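Local coordinates for protein 6-phospho-beta-glucosidase (PDB 1UP7) that hydrolyses cellobiose 6'-phosphate to glucose 6-phosphate and glucose, with the help of NAD+ and a manganese ion, at residues A[161-166]-A[315-320]. Sequence-based numbering, arbitrary orientation.
Sequences IGLCNV and HIVNTR. With G6P (6-O-phosphono-alpha-D-glucopyranose), chain J.
Gly162 and Asn318 show how one antiparallel bridge can link a Rossmann-type sheet to the domain that follows it. Strand 160-162, at the edge of the parallel sheet, meets strand 313-320 of the C-terminal domain at this hydrogen-bonded pair. The tight part is the Gly162 carbonyl, gripped twice by one residue: Asn318 N approaches Gly162 O at 2.7 Å, tilted only 20° from the carbonyl plane, while Asn318 ND2 reaches that O at 3.0 Å from above the plane (C=O...N 99°), not on a lone pair but with the O in its own amide plane. With CG beside its backbone N (chi1 -66°), Asn318 folds its amide over the glycine; Glu335 OE2 takes a second bond from ND2, which should hold the amide in one rotation. The return bond, Gly162 N to Asn318 O, is weak at 3.4 Å. Val317 CG2 lies against two methyls, Leu163 CD1 at 3.5 Å and Ile161 CG2 at 3.7 Å. Toward Cys164 a water spans the looser side, donating to Ile316 O and weakly accepting from Cys164 N. The doubly held carbonyl is consistent with a firm base for the loop carrying the manganese ligand Cys164 and substrate-binding Asn165.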
loop_
_atom_site.group_PDB
_atom_site.type_symbol
_atom_site.label_atom_id
_atom_site.label_comp_id
_atom_site.label_asym_id
_atom_site.label_seq_id
_atom_site.Cartn_x
_atom_site.Cartn_y
_atom_site.Cartn_z
ATOM N N ILE A 161 5.612 -22.637 -9.924
ATOM C CA ILE A 161 5.975 -21.666 -10.928
ATOM C C ILE A 161 5.183 -21.898 -12.192
ATOM O O ILE A 161 5.341 -22.942 -12.829
ATOM C CB ILE A 161 7.490 -21.746 -11.222
ATOM C CG1 ILE A 161 8.289 -21.624 -9.928
ATOM C CG2 ILE A 161 7.887 -20.681 -12.225
ATOM C CD1 ILE A 161 9.834 -21.837 -10.124
ATOM N N GLY A 162 4.356 -20.922 -12.553
ATOM C CA GLY A 162 3.541 -21.006 -13.750
ATOM C C GLY A 162 4.331 -20.540 -14.951
ATOM O O GLY A 162 5.014 -19.503 -14.916
ATOM N N LEU A 163 4.241 -21.312 -16.018
ATOM C CA LEU A 163 4.971 -21.019 -17.245
ATOM C C LEU A 163 4.022 -20.966 -18.417
ATOM O O LEU A 163 2.953 -21.531 -18.367
ATOM C CB LEU A 163 5.978 -22.116 -17.500
ATOM C CG LEU A 163 7.419 -21.741 -17.698
ATOM C CD1 LEU A 163 7.899 -20.947 -16.502
ATOM C CD2 LEU A 163 8.202 -23.015 -17.865
ATOM N N CYS A 164 4.441 -20.300 -19.480
ATOM C CA CYS A 164 3.699 -20.239 -20.733
ATOM C C CYS A 164 4.768 -19.965 -21.790
ATOM O O CYS A 164 5.918 -19.647 -21.422
ATOM C CB CYS A 164 2.627 -19.142 -20.615
ATOM S SG CYS A 164 1.884 -18.500 -22.130
ATOM N N ASN A 165 4.432 -20.116 -23.080
ATOM C CA ASN A 165 5.454 -19.976 -24.136
ATOM C C ASN A 165 5.543 -18.632 -24.855
ATOM O O ASN A 165 6.457 -18.443 -25.656
ATOM C CB ASN A 165 5.448 -21.141 -25.169
ATOM C CG ASN A 165 4.213 -21.127 -26.112
ATOM O OD1 ASN A 165 3.202 -20.483 -25.817
ATOM N ND2 ASN A 165 4.285 -21.882 -27.213
ATOM N N VAL A 166 4.640 -17.689 -24.587
ATOM C CA VAL A 166 4.732 -16.403 -25.315
ATOM C C VAL A 166 5.964 -15.550 -25.005
ATOM O O VAL A 166 6.576 -15.020 -25.941
ATOM C CB VAL A 166 3.377 -15.564 -25.438
ATOM C CG1 VAL A 166 2.108 -16.409 -25.090
ATOM C CG2 VAL A 166 3.421 -14.252 -24.668
ATOM N N HIS A 315 14.219 -15.094 -16.169
ATOM C CA HIS A 315 13.133 -15.840 -16.793
ATOM C C HIS A 315 11.810 -15.160 -16.531
ATOM O O HIS A 315 11.557 -14.729 -15.407
ATOM C CB HIS A 315 13.089 -17.273 -16.248
ATOM C CG HIS A 315 14.293 -18.059 -16.619
ATOM N ND1 HIS A 315 14.481 -18.568 -17.887
ATOM C CD2 HIS A 315 15.429 -18.320 -15.930
ATOM C CE1 HIS A 315 15.663 -19.157 -17.945
ATOM N NE2 HIS A 315 16.254 -19.023 -16.769
ATOM N N ILE A 316 10.979 -15.067 -17.562
ATOM C CA ILE A 316 9.659 -14.512 -17.385
ATOM C C ILE A 316 8.723 -15.619 -16.994
ATOM O O ILE A 316 8.558 -16.590 -17.705
ATOM C CB ILE A 316 9.153 -13.766 -18.616
ATOM C CG1 ILE A 316 10.142 -12.658 -19.005
ATOM C CG2 ILE A 316 7.781 -13.189 -18.301
ATOM C CD1 ILE A 316 9.889 -12.040 -20.385
ATOM N N VAL A 317 8.071 -15.437 -15.864
ATOM C CA VAL A 317 7.494 -16.541 -15.132
ATOM C C VAL A 317 6.227 -16.024 -14.427
ATOM O O VAL A 317 6.085 -14.826 -14.240
ATOM C CB VAL A 317 8.640 -17.029 -14.192
ATOM C CG1 VAL A 317 8.328 -16.983 -12.680
ATOM C CG2 VAL A 317 9.276 -18.324 -14.708
ATOM N N ASN A 318 5.278 -16.904 -14.106
ATOM C CA ASN A 318 4.097 -16.502 -13.316
ATOM C C ASN A 318 4.347 -16.661 -11.839
ATOM O O ASN A 318 4.644 -17.761 -11.365
ATOM C CB ASN A 318 2.829 -17.280 -13.677
ATOM C CG ASN A 318 2.362 -16.986 -15.058
ATOM O OD1 ASN A 318 1.424 -16.210 -15.281
ATOM N ND2 ASN A 318 3.035 -17.578 -16.019
ATOM N N THR A 319 4.201 -15.558 -11.113
ATOM C CA THR A 319 4.574 -15.489 -9.718
ATOM C C THR A 319 3.967 -14.221 -9.107
ATOM O O THR A 319 3.434 -13.376 -9.851
ATOM C CB THR A 319 6.106 -15.502 -9.627
ATOM O OG1 THR A 319 6.489 -15.705 -8.268
ATOM C CG2 THR A 319 6.698 -14.137 -9.982
ATOM N N ARG A 320 4.028 -14.095 -7.775
ATOM C CA ARG A 320 3.519 -12.891 -7.105
ATOM C C ARG A 320 4.272 -11.652 -7.521
ATOM O O ARG A 320 5.483 -11.663 -7.573
ATOM C CB ARG A 320 3.605 -13.002 -5.595
ATOM C CG ARG A 320 2.612 -13.935 -4.943
ATOM C CD ARG A 320 2.694 -13.872 -3.416
ATOM N NE ARG A 320 1.721 -14.738 -2.775
ATOM C CZ ARG A 320 1.919 -15.325 -1.592
ATOM N NH1 ARG A 320 3.042 -15.138 -0.932
ATOM N NH2 ARG A 320 0.980 -16.084 -1.047
HETATM C C1 G6P J . 0.128 -20.961 -27.574
HETATM C C2 G6P J . -0.197 -20.656 -26.086
HETATM C C3 G6P J . -0.381 -21.964 -25.318
HETATM C C4 G6P J . -1.553 -22.698 -25.949
HETATM C C5 G6P J . -1.180 -23.040 -27.404
HETATM C C6 G6P J . -2.339 -23.737 -28.102
HETATM O O1 G6P J . 0.263 -19.795 -28.407
HETATM O O2 G6P J . 0.808 -19.885 -25.428
HETATM O O3 G6P J . -0.571 -21.766 -23.913
HETATM O O4 G6P J . -1.916 -23.838 -25.168
HETATM O O5 G6P J . -0.850 -21.849 -28.164
HETATM O O6 G6P J . -1.871 -24.655 -29.077
HETATM P P G6P J . -2.768 -25.919 -29.516
HETATM O O1P G6P J . -1.884 -26.769 -30.399
HETATM O O2P G6P J . -4.024 -25.576 -30.302
HETATM O O3P G6P J . -3.132 -26.660 -28.261
HETATM O O HOH W 1 5.843 -17.826 -18.397
#